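Local coordinates for protein putative Zn-dependent exopeptidase (Bacteroides vulgatus ATCC 8482, PDB 3GUX) that is probably a zinc-dependent exopeptidase of peptidase family M28, an aminopeptidase-like enzyme expected to remove residues from the N-termini of peptides, at residues A29-Q34 / I294-L299; K97-C102 / P149-D154; Y213-S218 / D267-D272. One frame throughout, in Å; residues are numbered along the deposited sequence.

Interaction 1: residues A29-Q34 / I294-L299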
ATOM      1  N   ALA A  29     -12.202  -6.038  -4.486  1.00 11.97           N
ATOM      2  CA  ALA A  29     -11.407  -4.821  -4.223  1.00 12.79           C
ATOM      3  C   ALA A  29     -12.268  -3.581  -4.472  1.00 14.77           C
ATOM      4  O   ALA A  29     -12.251  -2.657  -3.688  1.00 12.79           O
ATOM      5  CB  ALA A  29     -10.100  -4.773  -5.059  1.00 11.77           C
ATOM      6  N   TYR A  30     -13.041  -3.592  -5.557  1.00 13.96           N
ATOM      7  CA  TYR A  30     -13.952  -2.490  -5.889  1.00 13.41           C
ATOM      8  C   TYR A  30     -14.918  -2.195  -4.738  1.00 13.91           C
ATOM      9  O   TYR A  30     -15.106  -1.036  -4.366  1.00 11.67           O
ATOM     10  CB  TYR A  30     -14.735  -2.822  -7.178  1.00 15.07           C
ATOM     11  CG  TYR A  30     -15.576  -1.678  -7.718  1.00 11.97           C
ATOM     12  CD1 TYR A  30     -16.828  -1.409  -7.209  1.00 10.48           C
ATOM     13  CD2 TYR A  30     -15.082  -0.851  -8.723  1.00 16.22           C
ATOM     14  CE1 TYR A  30     -17.565  -0.362  -7.698  1.00 17.38           C
ATOM     15  CE2 TYR A  30     -15.826   0.175  -9.235  1.00 18.91           C
ATOM     16  CZ  TYR A  30     -17.051   0.424  -8.719  1.00 16.18           C
ATOM     17  OH  TYR A  30     -17.793   1.476  -9.207  1.00 24.71           O
ATOM     18  N   GLN A  31     -15.511  -3.238  -4.162  1.00 12.78           N
ATOM     19  CA  GLN A  31     -16.410  -3.051  -3.034  1.00 16.00           C
ATOM     20  C   GLN A  31     -15.742  -2.482  -1.770  1.00 14.06           C
ATOM     21  O   GLN A  31     -16.359  -1.666  -1.054  1.00 12.07           O
ATOM     22  CB  GLN A  31     -17.136  -4.366  -2.711  1.00 18.93           C
ATOM     23  CG  GLN A  31     -18.070  -4.844  -3.830  1.00 25.71           C
ATOM     24  CD  GLN A  31     -19.066  -3.786  -4.304  1.00 32.63           C
ATOM     25  OE1 GLN A  31     -19.383  -3.741  -5.488  1.00 51.46           O
ATOM     26  NE2 GLN A  31     -19.546  -2.925  -3.392  1.00 33.68           N
ATOM     27  N   TYR A  32     -14.497  -2.892  -1.512  1.00 13.31           N
ATOM     28  CA  TYR A  32     -13.738  -2.332  -0.381  1.00 13.28           C
ATOM     29  C   TYR A  32     -13.472  -0.847  -0.633  1.00 11.65           C
ATOM     30  O   TYR A  32     -13.461  -0.068   0.284  1.00  9.38           O
ATOM     31  CB  TYR A  32     -12.422  -3.083  -0.107  1.00 13.69           C
ATOM     32  CG  TYR A  32     -12.579  -4.561   0.160  1.00 10.80           C
ATOM     33  CD1 TYR A  32     -13.621  -5.065   0.953  1.00 14.37           C
ATOM     34  CD2 TYR A  32     -11.663  -5.464  -0.344  1.00 11.32           C
ATOM     35  CE1 TYR A  32     -13.744  -6.436   1.187  1.00 11.01           C
ATOM     36  CE2 TYR A  32     -11.777  -6.814  -0.104  1.00 10.70           C
ATOM     37  CZ  TYR A  32     -12.817  -7.286   0.656  1.00 14.38           C
ATOM     38  OH  TYR A  32     -12.915  -8.622   0.864  1.00 16.01           O
ATOM     39  N   ILE A  33     -13.274  -0.466  -1.891  1.00 11.84           N
ATOM     40  CA  ILE A  33     -13.118   0.931  -2.224  1.00 11.47           C
ATOM     41  C   ILE A  33     -14.431   1.680  -1.978  1.00  9.55           C
ATOM     42  O   ILE A  33     -14.427   2.751  -1.341  1.00 10.20           O
ATOM     43  CB  ILE A  33     -12.623   1.140  -3.656  1.00 12.25           C
ATOM     44  CG1 ILE A  33     -11.217   0.534  -3.779  1.00 12.68           C
ATOM     45  CG2 ILE A  33     -12.680   2.663  -4.003  1.00 14.05           C
ATOM     46  CD1 ILE A  33     -10.654   0.358  -5.166  1.00  9.41           C
ATOM     47  N   GLN A  34     -15.539   1.104  -2.440  1.00  7.45           N
ATOM     48  CA  GLN A  34     -16.842   1.728  -2.286  1.00 10.25           C
ATOM     49  C   GLN A  34     -17.227   1.901  -0.794  1.00  9.91           C
ATOM     50  O   GLN A  34     -17.777   2.925  -0.416  1.00 10.33           O
ATOM     51  CB  GLN A  34     -17.883   0.923  -3.060  1.00 12.19           C
ATOM     52  CG  GLN A  34     -19.298   1.498  -2.968  1.00 13.23           C
ATOM     53  CD  GLN A  34     -19.408   2.833  -3.645  1.00 21.69           C
ATOM     54  OE1 GLN A  34     -19.306   2.915  -4.866  1.00 36.35           O
ATOM     55  NE2 GLN A  34     -19.589   3.898  -2.857  1.00 17.88           N
ATOM     56  N   ILE A 294     -12.921   4.951 -11.028  1.00 26.36           N
ATOM     57  CA  ILE A 294     -12.491   3.575 -10.579  1.00 22.65           C
ATOM     58  C   ILE A 294     -12.902   2.447 -11.539  1.00 20.48           C
ATOM     59  O   ILE A 294     -14.080   2.270 -11.869  1.00 18.82           O
ATOM     60  CB  ILE A 294     -12.926   3.175  -9.139  1.00 22.93           C
ATOM     61  CG1 ILE A 294     -12.409   4.157  -8.091  1.00 23.48           C
ATOM     62  CG2 ILE A 294     -12.382   1.796  -8.765  1.00 20.23           C
ATOM     63  CD1 ILE A 294     -10.884   4.237  -7.953  1.00 19.59           C
ATOM     64  N   ASP A 295     -11.915   1.651 -11.943  1.00 14.39           N
ATOM     65  CA  ASP A 295     -12.103   0.665 -12.999  1.00 16.48           C
ATOM     66  C   ASP A 295     -11.636  -0.696 -12.561  1.00 15.47           C
ATOM     67  O   ASP A 295     -10.485  -0.845 -12.142  1.00 15.37           O
ATOM     68  CB  ASP A 295     -11.339   1.163 -14.236  1.00 15.62           C
ATOM     69  CG  ASP A 295     -11.495   0.271 -15.422  1.00 17.83           C
ATOM     70  OD1 ASP A 295     -10.844  -0.767 -15.465  1.00 20.36           O
ATOM     71  OD2 ASP A 295     -12.210   0.637 -16.368  1.00 27.57           O
ATOM     72  N   ARG A 296     -12.497  -1.699 -12.710  1.00 12.86           N
ATOM     73  CA  ARG A 296     -12.126  -3.059 -12.277  1.00 12.65           C
ATOM     74  C   ARG A 296     -10.923  -3.674 -13.017  1.00 12.68           C
ATOM     75  O   ARG A 296     -10.163  -4.445 -12.416  1.00 11.86           O
ATOM     76  CB  ARG A 296     -13.327  -4.011 -12.377  1.00 12.96           C
ATOM     77  CG  ARG A 296     -14.398  -3.786 -11.322  1.00 16.08           C
ATOM     78  CD  ARG A 296     -15.673  -4.614 -11.627  1.00 15.79           C
ATOM     79  NE  ARG A 296     -16.713  -4.452 -10.603  1.00 13.21           N
ATOM     80  CZ  ARG A 296     -17.511  -3.405 -10.521  1.00 15.63           C
ATOM     81  NH1 ARG A 296     -17.394  -2.396 -11.383  1.00 23.94           N
ATOM     82  NH2 ARG A 296     -18.409  -3.334  -9.539  1.00 13.54           N
ATOM     83  N   ASN A 297     -10.774  -3.380 -14.310  1.00 11.42           N
ATOM     84  CA  ASN A 297      -9.615  -3.874 -15.078  1.00 11.84           C
ATOM     85  C   ASN A 297      -8.273  -3.333 -14.522  1.00 12.81           C
ATOM     86  O   ASN A 297      -7.252  -4.070 -14.482  1.00 12.18           O
ATOM     87  CB  ASN A 297      -9.721  -3.528 -16.555  1.00 11.48           C
ATOM     88  CG  ASN A 297     -10.860  -4.275 -17.266  1.00 15.13           C
ATOM     89  OD1 ASN A 297     -11.185  -5.392 -16.922  1.00 19.97           O
ATOM     90  ND2 ASN A 297     -11.407  -3.668 -18.290  1.00 19.57           N
ATOM     91  N   THR A 298      -8.282  -2.069 -14.096  1.00 13.40           N
ATOM     92  CA  THR A 298      -7.091  -1.443 -13.541  1.00 12.13           C
ATOM     93  C   THR A 298      -6.773  -2.094 -12.214  1.00 13.28           C
ATOM     94  O   THR A 298      -5.638  -2.449 -11.958  1.00 14.78           O
ATOM     95  CB  THR A 298      -7.256   0.066 -13.389  1.00 12.21           C
ATOM     96  OG1 THR A 298      -7.597   0.621 -14.659  1.00 14.69           O
ATOM     97  CG2 THR A 298      -5.914   0.721 -12.836  1.00 12.31           C
ATOM     98  N   LEU A 299      -7.787  -2.286 -11.375  1.00 13.35           N
ATOM     99  CA  LEU A 299      -7.594  -2.954 -10.080  1.00 12.45           C
ATOM    100  C   LEU A 299      -7.004  -4.367 -10.247  1.00 10.00           C
ATOM    101  O   LEU A 299      -6.089  -4.766  -9.512  1.00 13.34           O
ATOM    102  CB  LEU A 299      -8.935  -2.998  -9.305  1.00 13.82           C
ATOM    103  CG  LEU A 299      -9.565  -1.667  -8.911  1.00 17.17           C
ATOM    104  CD1 LEU A 299     -10.927  -1.904  -8.245  1.00  9.76           C
ATOM    105  CD2 LEU A 299      -8.642  -0.880  -7.985  1.00 13.51           C
TER
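Ala29 opens the contact modestly, its CB lying 4.4 Å from CD1 of Leu299, one helical turn into helix 296-311. Tyr30 carries most of what follows and illustrates how one aromatic ring can join a polar rim to an apolar interior. Its CG stands anti to the backbone N (chi1 -172°), which swings the ring out from helix 26-37 toward the start of the other helix. There the guanidinium of Arg296 lies flat over one ring face: CZ sits 3.8 Å from the centroid of the Tyr30 ring, the two planes are only 19° apart, and CZ is 10° off the ring normal. This is a stacked cation-pi pair in which NH2 of Arg296 comes within 3.4 Å of Tyr30 CD1, toward the rim of the ring. The arginine's charge is also paired, through NE, with Asp27 in the same helix as Tyr30, so the guanidinium is both laid on the ring and tethered. CG2 of Ile294 comes obliquely to the ring, 3.8 Å from Tyr30 CD2. A turn later Ile33 meets the second helix tip to tip, its CD1 3.7 Å from CD2 of Leu299, a buried apolar pair, while Leu299 CD1 lies at the edge of the Tyr30 ring. Asp295 caps the helix that bears these partners, its OD1 accepting from Thr298 N at 3.2 Å. The contact thus pins the N-terminal helix 26-37 to the first turn of the C-terminal helix 296-311, while Ala29 and Tyr32 also rest on helix 131-146.

Interaction 2: residues K97-C102 / P149-D154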
ATOM      1  N   LYS A  97      12.025 -13.219   6.881  1.00 18.66           N
ATOM      2  CA  LYS A  97      11.906 -12.915   5.447  1.00 18.11           C
ATOM      3  C   LYS A  97      10.507 -12.326   5.167  1.00 16.41           C
ATOM      4  O   LYS A  97       9.513 -13.049   5.279  1.00 17.20           O
ATOM      5  CB  LYS A  97      12.112 -14.163   4.578  1.00 17.22           C
ATOM      6  CG  LYS A  97      13.468 -14.861   4.657  1.00 17.86           C
ATOM      7  CD  LYS A  97      13.531 -15.914   3.528  1.00 18.89           C
ATOM      8  CE  LYS A  97      14.788 -16.757   3.543  1.00 20.69           C
ATOM      9  NZ  LYS A  97      14.853 -17.595   2.313  1.00 11.71           N
ATOM     10  N   ARG A  98      10.424 -11.038   4.797  1.00 15.57           N
ATOM     11  CA  ARG A  98       9.111 -10.366   4.558  1.00 12.23           C
ATOM     12  C   ARG A  98       9.066  -9.356   3.410  1.00 11.65           C
ATOM     13  O   ARG A  98      10.091  -8.797   3.017  1.00 10.38           O
ATOM     14  CB  ARG A  98       8.662  -9.599   5.809  1.00 14.22           C
ATOM     15  CG  ARG A  98       8.924 -10.282   7.127  1.00 10.61           C
ATOM     16  CD  ARG A  98       8.439  -9.476   8.298  1.00  6.86           C
ATOM     17  NE  ARG A  98       6.988  -9.413   8.410  1.00 12.98           N
ATOM     18  CZ  ARG A  98       6.208 -10.423   8.807  1.00 20.92           C
ATOM     19  NH1 ARG A  98       6.706 -11.623   9.105  1.00 16.97           N
ATOM     20  NH2 ARG A  98       4.891 -10.240   8.880  1.00 27.65           N
ATOM     21  N   ILE A  99       7.859  -9.128   2.882  1.00 12.17           N
ATOM     22  CA  ILE A  99       7.613  -8.080   1.889  1.00 12.39           C
ATOM     23  C   ILE A  99       6.626  -7.087   2.511  1.00 11.33           C
ATOM     24  O   ILE A  99       5.637  -7.480   3.131  1.00 11.03           O
ATOM     25  CB  ILE A  99       7.056  -8.573   0.542  1.00 12.10           C
ATOM     26  CG1 ILE A  99       7.963  -9.634  -0.093  1.00 14.24           C
ATOM     27  CG2 ILE A  99       6.844  -7.352  -0.401  1.00 12.03           C
ATOM     28  CD1 ILE A  99       9.415  -9.198  -0.335  1.00 16.63           C
ATOM     29  N   LEU A 100       6.925  -5.799   2.401  1.00 11.23           N
ATOM     30  CA  LEU A 100       6.016  -4.768   2.917  1.00 11.19           C
ATOM     31  C   LEU A 100       5.089  -4.317   1.815  1.00 12.50           C
ATOM     32  O   LEU A 100       5.543  -4.069   0.717  1.00 14.99           O
ATOM     33  CB  LEU A 100       6.786  -3.549   3.437  1.00  9.93           C
ATOM     34  CG  LEU A 100       5.969  -2.308   3.831  1.00  9.21           C
ATOM     35  CD1 LEU A 100       4.908  -2.616   4.874  1.00 16.61           C
ATOM     36  CD2 LEU A 100       6.910  -1.282   4.319  1.00  7.08           C
ATOM     37  N   LEU A 101       3.798  -4.210   2.114  1.00 10.47           N
ATOM     38  CA  LEU A 101       2.822  -3.680   1.188  1.00 10.33           C
ATOM     39  C   LEU A 101       2.139  -2.529   1.910  1.00 12.28           C
ATOM     40  O   LEU A 101       1.669  -2.715   3.022  1.00 15.97           O
ATOM     41  CB  LEU A 101       1.767  -4.708   0.792  1.00  8.06           C
ATOM     42  CG  LEU A 101       2.229  -5.983   0.086  1.00  6.62           C
ATOM     43  CD1 LEU A 101       1.010  -6.828  -0.280  1.00  5.16           C
ATOM     44  CD2 LEU A 101       3.060  -5.662  -1.155  1.00  8.51           C
ATOM     45  N   CYS A 102       2.046  -1.367   1.279  1.00 13.69           N
ATOM     46  CA  CYS A 102       1.451  -0.208   1.939  1.00 13.39           C
ATOM     47  C   CYS A 102       0.701   0.750   1.022  1.00 14.08           C
ATOM     48  O   CYS A 102       0.809   0.709  -0.214  1.00 11.78           O
ATOM     49  CB  CYS A 102       2.545   0.522   2.711  1.00 13.59           C
ATOM     50  SG  CYS A 102       3.959   0.992   1.723  1.00 13.58           S
ATOM     51  N   PRO A 149       1.501 -16.907   1.110  1.00 18.41           N
ATOM     52  CA  PRO A 149       2.750 -17.076   0.367  1.00 17.05           C
ATOM     53  C   PRO A 149       3.900 -17.504   1.292  1.00 15.04           C
ATOM     54  O   PRO A 149       3.713 -17.587   2.502  1.00 14.61           O
ATOM     55  CB  PRO A 149       2.993 -15.683  -0.225  1.00 16.29           C
ATOM     56  CG  PRO A 149       2.278 -14.781   0.629  1.00 17.87           C
ATOM     57  CD  PRO A 149       1.085 -15.500   1.144  1.00 17.57           C
ATOM     58  N   ALA A 150       5.070 -17.776   0.722  1.00 15.35           N
ATOM     59  CA  ALA A 150       6.218 -18.291   1.482  1.00 13.29           C
ATOM     60  C   ALA A 150       6.732 -17.286   2.493  1.00 14.58           C
ATOM     61  O   ALA A 150       6.892 -17.626   3.664  1.00 16.97           O
ATOM     62  CB  ALA A 150       7.332 -18.712   0.531  1.00 10.89           C
ATOM     63  N   LEU A 151       6.983 -16.055   2.040  1.00 14.83           N
ATOM     64  CA  LEU A 151       7.453 -14.979   2.915  1.00 14.81           C
ATOM     65  C   LEU A 151       6.319 -14.402   3.735  1.00 13.41           C
ATOM     66  O   LEU A 151       5.155 -14.563   3.382  1.00 14.56           O
ATOM     67  CB  LEU A 151       8.081 -13.820   2.124  1.00 15.35           C
ATOM     68  CG  LEU A 151       9.553 -13.869   1.720  1.00 16.68           C
ATOM     69  CD1 LEU A 151       9.895 -15.025   0.810  1.00 16.27           C
ATOM     70  CD2 LEU A 151       9.901 -12.521   1.066  1.00 19.34           C
ATOM     71  N   GLY A 152       6.665 -13.737   4.837  1.00 13.83           N
ATOM     72  CA  GLY A 152       5.683 -13.020   5.655  1.00 12.56           C
ATOM     73  C   GLY A 152       5.293 -11.756   4.903  1.00 12.80           C
ATOM     74  O   GLY A 152       6.115 -11.177   4.204  1.00 11.50           O
ATOM     75  N   ILE A 153       4.026 -11.360   4.983  1.00 12.96           N
ATOM     76  CA  ILE A 153       3.567 -10.131   4.351  1.00 13.54           C
ATOM     77  C   ILE A 153       3.064  -9.180   5.439  1.00 12.51           C
ATOM     78  O   ILE A 153       2.436  -9.612   6.413  1.00 12.62           O
ATOM     79  CB  ILE A 153       2.435 -10.365   3.324  1.00 12.20           C
ATOM     80  CG1 ILE A 153       2.832 -11.403   2.252  1.00 16.39           C
ATOM     81  CG2 ILE A 153       2.036  -9.045   2.683  1.00  9.08           C
ATOM     82  CD1 ILE A 153       4.101 -11.083   1.462  1.00 15.13           C
ATOM     83  N   ASP A 154       3.420  -7.905   5.297  1.00 12.49           N
ATOM     84  CA  ASP A 154       2.894  -6.845   6.141  1.00 13.26           C
ATOM     85  C   ASP A 154       2.094  -5.892   5.276  1.00 12.64           C
ATOM     86  O   ASP A 154       2.598  -5.416   4.254  1.00 14.21           O
ATOM     87  CB  ASP A 154       4.012  -6.060   6.808  1.00 13.04           C
ATOM     88  CG  ASP A 154       4.826  -6.913   7.711  1.00 12.78           C
ATOM     89  OD1 ASP A 154       4.269  -7.507   8.658  1.00 16.87           O
ATOM     90  OD2 ASP A 154       6.033  -7.030   7.454  1.00  7.20           O
TER
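Two neighbouring parallel strands of the central mixed sheet meet here, 98-104 and 152-158, joined through helix 131-146 in a beta-alpha-beta connection within the phosphorylase/hydrolase-like fold. The ladder alternates in the usual parallel way: Gly152 N donates to Lys97 O (3.0 Å), Ile99 N to Gly152 O, Asp154 N to Ile99 O (3.1 Å) and Leu101 N to Asp154 O (2.7 Å). On one face of the sheet Arg98 folds back over its neighbour. A bend at chi3 (71°) turns the guanidinium across Gly152, whose CA lies under one face of the group. Arg98 then grips Asp154 side-on with two nitrogens, NE to OD2 at 2.7 Å and NH2 to OD1 at 2.8 Å. Both oxygens lie near the guanidinium plane, but the carboxylate is turned 36° from it, and NH2 meets OD1 from above the carboxylate plane. On the other face Ile99 CD1 packs on Leu151 CD2 (3.6 Å). Leu101 CD1 meets Ile153 CG2 (3.8 Å), a pair covered by helices 131-146 and 296-311. A leucine in place of Arg98 would probably leave the buried Asp154 carboxylate without its cationic mate and Gly152 without its flat cover. Tyr194 OH also binds OD2 of Asp154, and Lys92 O and Ser95 O take up Arg98 NH1; these partners are likely to keep Asp154 ionised and Arg98 charged, and they restrict the turning of both groups.

Interaction 3: residues Y213-S218 / D267-D272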
ATOM      1  N   TYR A 213       4.229   4.389 -14.380  1.00 13.54           N
ATOM      2  CA  TYR A 213       5.548   4.565 -14.941  1.00 14.81           C
ATOM      3  C   TYR A 213       6.591   4.255 -13.875  1.00 15.19           C
ATOM      4  O   TYR A 213       6.244   4.149 -12.681  1.00 15.54           O
ATOM      5  CB  TYR A 213       5.702   6.009 -15.457  1.00 16.64           C
ATOM      6  CG  TYR A 213       5.145   6.229 -16.840  1.00 17.45           C
ATOM      7  CD1 TYR A 213       3.788   6.175 -17.070  1.00 21.58           C
ATOM      8  CD2 TYR A 213       5.988   6.490 -17.924  1.00 23.54           C
ATOM      9  CE1 TYR A 213       3.276   6.360 -18.326  1.00 21.79           C
ATOM     10  CE2 TYR A 213       5.472   6.687 -19.193  1.00 27.28           C
ATOM     11  CZ  TYR A 213       4.104   6.615 -19.374  1.00 28.66           C
ATOM     12  OH  TYR A 213       3.537   6.789 -20.607  1.00 37.72           O
ATOM     13  N   TYR A 214       7.859   4.104 -14.293  1.00 14.13           N
ATOM     14  CA  TYR A 214       8.933   3.976 -13.317  1.00 12.64           C
ATOM     15  C   TYR A 214       8.971   5.314 -12.608  1.00 14.75           C
ATOM     16  O   TYR A 214       9.287   6.337 -13.224  1.00 14.94           O
ATOM     17  CB  TYR A 214      10.300   3.689 -13.926  1.00 15.44           C
ATOM     18  CG  TYR A 214      10.494   2.344 -14.586  1.00  9.99           C
ATOM     19  CD1 TYR A 214       9.938   1.179 -14.061  1.00 11.75           C
ATOM     20  CD2 TYR A 214      11.338   2.230 -15.672  1.00 12.41           C
ATOM     21  CE1 TYR A 214      10.149  -0.042 -14.667  1.00 16.02           C
ATOM     22  CE2 TYR A 214      11.573   1.021 -16.261  1.00 11.71           C
ATOM     23  CZ  TYR A 214      10.978  -0.112 -15.763  1.00 15.15           C
ATOM     24  OH  TYR A 214      11.232  -1.311 -16.369  1.00 12.18           O
ATOM     25  N   GLU A 215       8.575   5.314 -11.334  1.00 15.44           N
ATOM     26  CA  GLU A 215       8.562   6.529 -10.531  1.00 13.85           C
ATOM     27  C   GLU A 215       9.993   6.879 -10.157  1.00 15.34           C
ATOM     28  O   GLU A 215      10.797   5.979  -9.815  1.00 13.09           O
ATOM     29  CB  GLU A 215       7.655   6.340  -9.313  1.00 16.92           C
ATOM     30  CG  GLU A 215       7.481   7.590  -8.448  1.00 13.20           C
ATOM     31  CD  GLU A 215       8.633   7.793  -7.474  1.00 16.12           C
ATOM     32  OE1 GLU A 215       9.148   6.796  -6.926  1.00 12.88           O
ATOM     33  OE2 GLU A 215       9.022   8.948  -7.242  1.00 17.69           O
ATOM     34  N   GLY A 216      10.306   8.179 -10.237  1.00 13.72           N
ATOM     35  CA  GLY A 216      11.676   8.671 -10.054  1.00 14.66           C
ATOM     36  C   GLY A 216      12.450   8.211  -8.833  1.00 14.23           C
ATOM     37  O   GLY A 216      13.575   7.724  -8.969  1.00 12.61           O
ATOM     38  N   TYR A 217      11.885   8.404  -7.638  1.00 12.12           N
ATOM     39  CA  TYR A 217      12.568   7.999  -6.401  1.00 12.45           C
ATOM     40  C   TYR A 217      12.744   6.472  -6.357  1.00 13.71           C
ATOM     41  O   TYR A 217      13.863   5.974  -6.090  1.00 12.40           O
ATOM     42  CB  TYR A 217      11.864   8.541  -5.158  1.00 11.46           C
ATOM     43  CG  TYR A 217      12.648   8.328  -3.892  1.00  9.37           C
ATOM     44  CD1 TYR A 217      13.568   9.274  -3.447  1.00  7.49           C
ATOM     45  CD2 TYR A 217      12.475   7.174  -3.137  1.00 11.37           C
ATOM     46  CE1 TYR A 217      14.324   9.053  -2.277  1.00 12.38           C
ATOM     47  CE2 TYR A 217      13.196   6.943  -1.984  1.00 11.24           C
ATOM     48  CZ  TYR A 217      14.099   7.888  -1.543  1.00 14.16           C
ATOM     49  OH  TYR A 217      14.796   7.609  -0.396  1.00 12.88           O
ATOM     50  N   SER A 218      11.674   5.745  -6.668  1.00 12.52           N
ATOM     51  CA  SER A 218      11.724   4.284  -6.731  1.00 13.10           C
ATOM     52  C   SER A 218      12.841   3.785  -7.689  1.00 13.52           C
ATOM     53  O   SER A 218      13.543   2.841  -7.368  1.00 14.44           O
ATOM     54  CB  SER A 218      10.374   3.692  -7.172  1.00 11.06           C
ATOM     55  OG  SER A 218       9.269   4.057  -6.301  1.00 14.94           O
ATOM     56  N   ASP A 267       7.018   2.767  -5.456  1.00  9.16           N
ATOM     57  CA  ASP A 267       5.719   3.407  -5.562  1.00 12.26           C
ATOM     58  C   ASP A 267       5.045   3.040  -6.907  1.00 12.80           C
ATOM     59  O   ASP A 267       5.613   3.314  -7.979  1.00 12.10           O
ATOM     60  CB  ASP A 267       5.885   4.926  -5.418  1.00 14.30           C
ATOM     61  CG  ASP A 267       4.575   5.654  -5.152  1.00 13.30           C
ATOM     62  OD1 ASP A 267       3.495   5.007  -4.980  1.00 15.47           O
ATOM     63  OD2 ASP A 267       4.624   6.902  -5.108  1.00 16.05           O
ATOM     64  N   ILE A 268       3.877   2.377  -6.843  1.00 12.50           N
ATOM     65  CA  ILE A 268       3.036   2.080  -8.006  1.00 11.39           C
ATOM     66  C   ILE A 268       1.985   3.181  -7.933  1.00 12.74           C
ATOM     67  O   ILE A 268       1.102   3.104  -7.079  1.00  9.20           O
ATOM     68  CB  ILE A 268       2.375   0.669  -7.964  1.00 14.00           C
ATOM     69  CG1 ILE A 268       3.455  -0.425  -7.787  1.00 13.36           C
ATOM     70  CG2 ILE A 268       1.487   0.458  -9.197  1.00 10.60           C
ATOM     71  CD1 ILE A 268       2.875  -1.893  -7.712  1.00 12.89           C
ATOM     72  N   ILE A 269       2.117   4.187  -8.803  1.00 12.79           N
ATOM     73  CA  ILE A 269       1.330   5.415  -8.766  1.00 10.26           C
ATOM     74  C   ILE A 269       0.973   5.864 -10.184  1.00 13.77           C
ATOM     75  O   ILE A 269       1.808   5.850 -11.071  1.00 13.35           O
ATOM     76  CB  ILE A 269       2.075   6.544  -7.984  1.00 10.92           C
ATOM     77  CG1 ILE A 269       1.219   7.828  -7.854  1.00 17.17           C
ATOM     78  CG2 ILE A 269       3.477   6.810  -8.591  1.00  6.44           C
ATOM     79  CD1 ILE A 269       1.762   8.872  -6.821  1.00 12.56           C
ATOM     80  N   ASN A 270      -0.305   6.194 -10.410  1.00 14.30           N
ATOM     81  CA  ASN A 270      -0.718   6.656 -11.711  1.00 16.26           C
ATOM     82  C   ASN A 270      -0.011   7.968 -12.107  1.00 16.68           C
ATOM     83  O   ASN A 270       0.069   8.894 -11.292  1.00 17.13           O
ATOM     84  CB  ASN A 270      -2.242   6.828 -11.772  1.00 20.00           C
ATOM     85  CG  ASN A 270      -2.705   7.229 -13.147  1.00 23.45           C
ATOM     86  OD1 ASN A 270      -2.280   6.655 -14.163  1.00 19.36           O
ATOM     87  ND2 ASN A 270      -3.553   8.235 -13.200  1.00 28.68           N
ATOM     88  N   TYR A 271       0.508   8.017 -13.337  1.00 16.72           N
ATOM     89  CA  TYR A 271       1.178   9.152 -13.936  1.00 18.96           C
ATOM     90  C   TYR A 271       0.546   9.442 -15.308  1.00 21.85           C
ATOM     91  O   TYR A 271       0.505   8.538 -16.192  1.00 18.25           O
ATOM     92  CB  TYR A 271       2.672   8.833 -14.103  1.00 19.74           C
ATOM     93  CG  TYR A 271       3.440   9.909 -14.796  1.00 27.17           C
ATOM     94  CD1 TYR A 271       3.725  11.107 -14.144  1.00 30.50           C
ATOM     95  CD2 TYR A 271       3.911   9.734 -16.105  1.00 34.60           C
ATOM     96  CE1 TYR A 271       4.441  12.120 -14.779  1.00 34.37           C
ATOM     97  CE2 TYR A 271       4.627  10.739 -16.741  1.00 35.94           C
ATOM     98  CZ  TYR A 271       4.888  11.929 -16.065  1.00 31.19           C
ATOM     99  OH  TYR A 271       5.593  12.937 -16.675  1.00 41.15           O
ATOM    100  N   ASP A 272       0.051  10.670 -15.490  1.00 23.46           N
ATOM    101  CA  ASP A 272      -0.615  11.084 -16.736  1.00 27.70           C
ATOM    102  C   ASP A 272       0.380  11.278 -17.870  1.00 29.74           C
ATOM    103  O   ASP A 272       1.182  12.205 -17.818  1.00 34.44           O
ATOM    104  CB  ASP A 272      -1.410  12.380 -16.514  1.00 28.24           C
TER
HETATM  105  O   HOH W   1       4.620   3.986 -10.615  1.00 10.49           O
HETATM  106  O   HOH W   2       4.174   6.469 -12.222  1.00 14.81           O
HETATM  107  O   HOH W   3       7.821   2.821  -9.715  1.00 13.10           O
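Asp267, on edge strand 265-269 of the central sheet, offers its backbone N to Ser218 OG, 2.7 Å away and nearly straight at 174°. The motif facing it is a capping turn ahead of helix 218-221, in which Glu215 OE1 accepts from both N and OG of Ser218, and OE2 from Tyr217 N. Glu215 thereby fixes the hydroxyl that Asp267 uses, and His254 and Thr250 give the same carboxylate further donors. Two waters lie within bonding distance of Asp267 O: one donates to it and accepts from Glu215 N; the other, 2.9 Å from Asp267 O, accepts from Ile269 N and also lies close to Tyr213 O. Water thus stands in for direct strand pairing, since the backbones are too far apart to bond. Ile269 repeats the pattern at its carbonyl, bridged to Tyr213 N by a further water that lies 2.7 Å from Ile269 O, while Ile269 CG2 lies against Glu215 CG. Two residues on, Tyr271 has CG anti to the backbone N (chi1 176°), which directs its ring at Tyr213. The pair is T-shaped, with centroids 5.3 Å apart and planes at 68°: the edge of Tyr271 points at the face of Tyr213, and Tyr271 CD2 stands 3.7 Å from Tyr213 CD1.

Taken together, the three contacts show how one chain closes a globular fold at several sequence separations. Interaction 1 spans almost the whole chain, bringing its first and last long helices together, and both other contacts fall between its segments. Interaction 2 closes before interaction 3 begins. Interactions 2 and 3 reach the same sheet, at strands 152-158 and 98-104 and at edge strand 265-269, with strand 198-203 lying between; their centres are about 21 Å apart. Helix 296-311 is shared by interactions 1 and 2: its start belongs to interaction 1, while its later residues cover Leu101 and Ile153 of interaction 2. No two contacts touch, so helix and sheet carry the connection between them.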